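Local coordinates for protein tryptophan halogenase superfamily (Brevundimonas sp. BAL3, PDB 6FRL) that is a flavin-dependent halogenase that prefers bromination over chlorination and probably acts on aromatic substrates, at residues A272-W277 and A296-D301. Residues are numbered along the deposited sequence; the frame is centred on the assembly and turned at random.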
loop_
_atom_site.group_PDB
_atom_site.type_symbol
_atom_site.label_atom_id
_atom_site.label_comp_id
_atom_site.label_asym_id
_atom_site.label_seq_id
_atom_site.Cartn_x
_atom_site.Cartn_y
_atom_site.Cartn_z
ATOM N N ALA B 272 30.292 5.780 -12.334
ATOM C CA ALA B 272 30.069 5.576 -13.768
ATOM C C ALA B 272 31.391 5.666 -14.538
ATOM O O ALA B 272 32.201 6.570 -14.288
ATOM C CB ALA B 272 29.081 6.594 -14.311
ATOM N N ARG B 273 31.585 4.734 -15.475
ATOM C CA ARG B 273 32.762 4.715 -16.368
ATOM C C ARG B 273 32.282 4.792 -17.823
ATOM O O ARG B 273 31.125 5.150 -18.062
ATOM C CB ARG B 273 33.650 3.468 -16.091
ATOM C CG ARG B 273 34.114 3.280 -14.650
ATOM C CD ARG B 273 35.059 4.363 -14.202
ATOM N NE ARG B 273 35.712 4.015 -12.936
ATOM C CZ ARG B 273 36.351 4.886 -12.151
ATOM N NH1 ARG B 273 36.464 6.181 -12.480
ATOM N NH2 ARG B 273 36.935 4.472 -11.027
ATOM N N SER B 274 33.150 4.478 -18.784
ATOM C CA SER B 274 32.864 4.688 -20.223
ATOM C C SER B 274 31.705 3.878 -20.772
ATOM O O SER B 274 31.031 4.349 -21.690
ATOM C CB SER B 274 34.131 4.421 -21.100
ATOM O OG SER B 274 34.368 3.042 -21.326
ATOM N N ALA B 275 31.479 2.674 -20.242
ATOM C CA ALA B 275 30.426 1.795 -20.796
ATOM C C ALA B 275 29.799 0.873 -19.769
ATOM O O ALA B 275 29.560 -0.312 -20.042
ATOM C CB ALA B 275 30.944 1.001 -21.997
ATOM N N GLY B 276 29.479 1.469 -18.621
ATOM C CA GLY B 276 28.964 0.765 -17.442
ATOM C C GLY B 276 29.409 1.461 -16.177
ATOM O O GLY B 276 29.620 2.676 -16.179
ATOM N N TRP B 277 29.592 0.699 -15.103
ATOM C CA TRP B 277 29.854 1.299 -13.793
ATOM C C TRP B 277 30.619 0.378 -12.815
ATOM O O TRP B 277 30.558 -0.838 -12.890
ATOM C CB TRP B 277 28.513 1.783 -13.178
ATOM C CG TRP B 277 27.492 0.710 -13.038
ATOM C CD1 TRP B 277 26.582 0.320 -13.973
ATOM C CD2 TRP B 277 27.279 -0.123 -11.898
ATOM N NE1 TRP B 277 25.802 -0.724 -13.486
ATOM C CE2 TRP B 277 26.223 -1.025 -12.220
ATOM C CE3 TRP B 277 27.883 -0.215 -10.642
ATOM C CZ2 TRP B 277 25.754 -1.980 -11.330
ATOM C CZ3 TRP B 277 27.412 -1.171 -9.754
ATOM C CH2 TRP B 277 26.360 -2.055 -10.112
ATOM N N ALA B 296 29.540 -5.321 -25.935
ATOM C CA ALA B 296 29.405 -4.687 -27.245
ATOM C C ALA B 296 30.083 -3.304 -27.388
ATOM O O ALA B 296 30.253 -2.830 -28.516
ATOM C CB ALA B 296 27.937 -4.629 -27.645
ATOM N N HIS B 297 30.452 -2.662 -26.276
ATOM C CA HIS B 297 31.238 -1.410 -26.283
ATOM C C HIS B 297 32.636 -1.559 -25.686
ATOM O O HIS B 297 33.453 -0.650 -25.804
ATOM C CB HIS B 297 30.523 -0.325 -25.464
ATOM C CG HIS B 297 29.169 0.044 -25.981
ATOM N ND1 HIS B 297 28.077 -0.791 -25.880
ATOM C CD2 HIS B 297 28.722 1.191 -26.546
ATOM C CE1 HIS B 297 27.021 -0.191 -26.408
ATOM N NE2 HIS B 297 27.387 1.010 -26.824
ATOM N N LEU B 298 32.899 -2.662 -24.990
ATOM C CA LEU B 298 34.191 -2.872 -24.346
ATOM C C LEU B 298 34.698 -4.309 -24.538
ATOM O O LEU B 298 33.976 -5.287 -24.344
ATOM C CB LEU B 298 34.126 -2.569 -22.841
ATOM C CG LEU B 298 34.172 -1.153 -22.253
ATOM C CD1 LEU B 298 34.046 -1.254 -20.728
ATOM C CD2 LEU B 298 35.417 -0.384 -22.622
ATOM N N SER B 299 35.970 -4.404 -24.905
ATOM C CA SER B 299 36.721 -5.639 -24.806
ATOM C C SER B 299 36.988 -5.960 -23.334
ATOM O O SER B 299 36.827 -5.103 -22.442
ATOM C CB SER B 299 38.062 -5.476 -25.517
ATOM O OG SER B 299 38.830 -4.451 -24.888
ATOM N N ASP B 300 37.433 -7.189 -23.093
ATOM C CA ASP B 300 37.839 -7.603 -21.756
ATOM C C ASP B 300 39.032 -6.792 -21.222
ATOM O O ASP B 300 38.998 -6.363 -20.065
ATOM C CB ASP B 300 38.106 -9.114 -21.719
ATOM C CG ASP B 300 36.828 -9.936 -21.771
ATOM O OD1 ASP B 300 35.713 -9.377 -21.843
ATOM O OD2 ASP B 300 36.931 -11.165 -21.732
ATOM N N ASP B 301 40.054 -6.547 -22.051
ATOM C CA ASP B 301 41.211 -5.738 -21.612
ATOM C C ASP B 301 40.856 -4.272 -21.346
ATOM O O ASP B 301 41.421 -3.665 -20.426
ATOM C CB ASP B 301 42.385 -5.815 -22.614
ATOM C CG ASP B 301 42.949 -7.221 -22.764
ATOM O OD1 ASP B 301 42.918 -8.019 -21.796
ATOM O OD2 ASP B 301 43.428 -7.515 -23.874
#
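The imidazole of His297, the one flat group at this contact, meets Ala275 obliquely; the closest touch is made before the ring, at its CB, 3.7 Å from Ala275 CB. A chi1 of -61° sets CG beside the backbone N and anti to the carbonyl carbon, and ND1 hydrogen-bonds Ser294 OG. Ala275 CB also packs on the branch point of Leu298, 3.9 Å from CG, with CD1 at 4.0 Å, so one methyl sits against two consecutive side chains. Leu298 divides its branches: CD1 stays with Ala275, while the Ser274 hydroxyl oxygen OG points end-on at the flank of CD2, 3.8 Å away. That hydroxyl is held between its backbone N and carbonyl carbon (chi1 79°) and hydrogen-bonds Glu306 in helix 300-307, which Leu298 also touches. The 272-277 segment is the tight turn of a beta hairpin linking strands 268-273 and 276-282, closed by a bond from Arg273 N to Gly276 O of 2.9 Å. These strands and 286-293 are successive antiparallel neighbours in a seven-stranded mixed sheet, and the contact joins the hairpin turn to the connection from 286-293 into helix 300-307, where Ser299 is the N-cap, its OG bonded to Gln302 N. Ala275 is further tied by backbone bonding to Ser294 and packs on Phe411 of helix 410-417. No hydrogen bond spans the two segments and they bury just 137 Å² together, so their direct contact is a small, largely apolar one of van der Waals touches, while Ser274 OG and His297 ND1 find their partners in Glu306 and Ser294, outside the two segments.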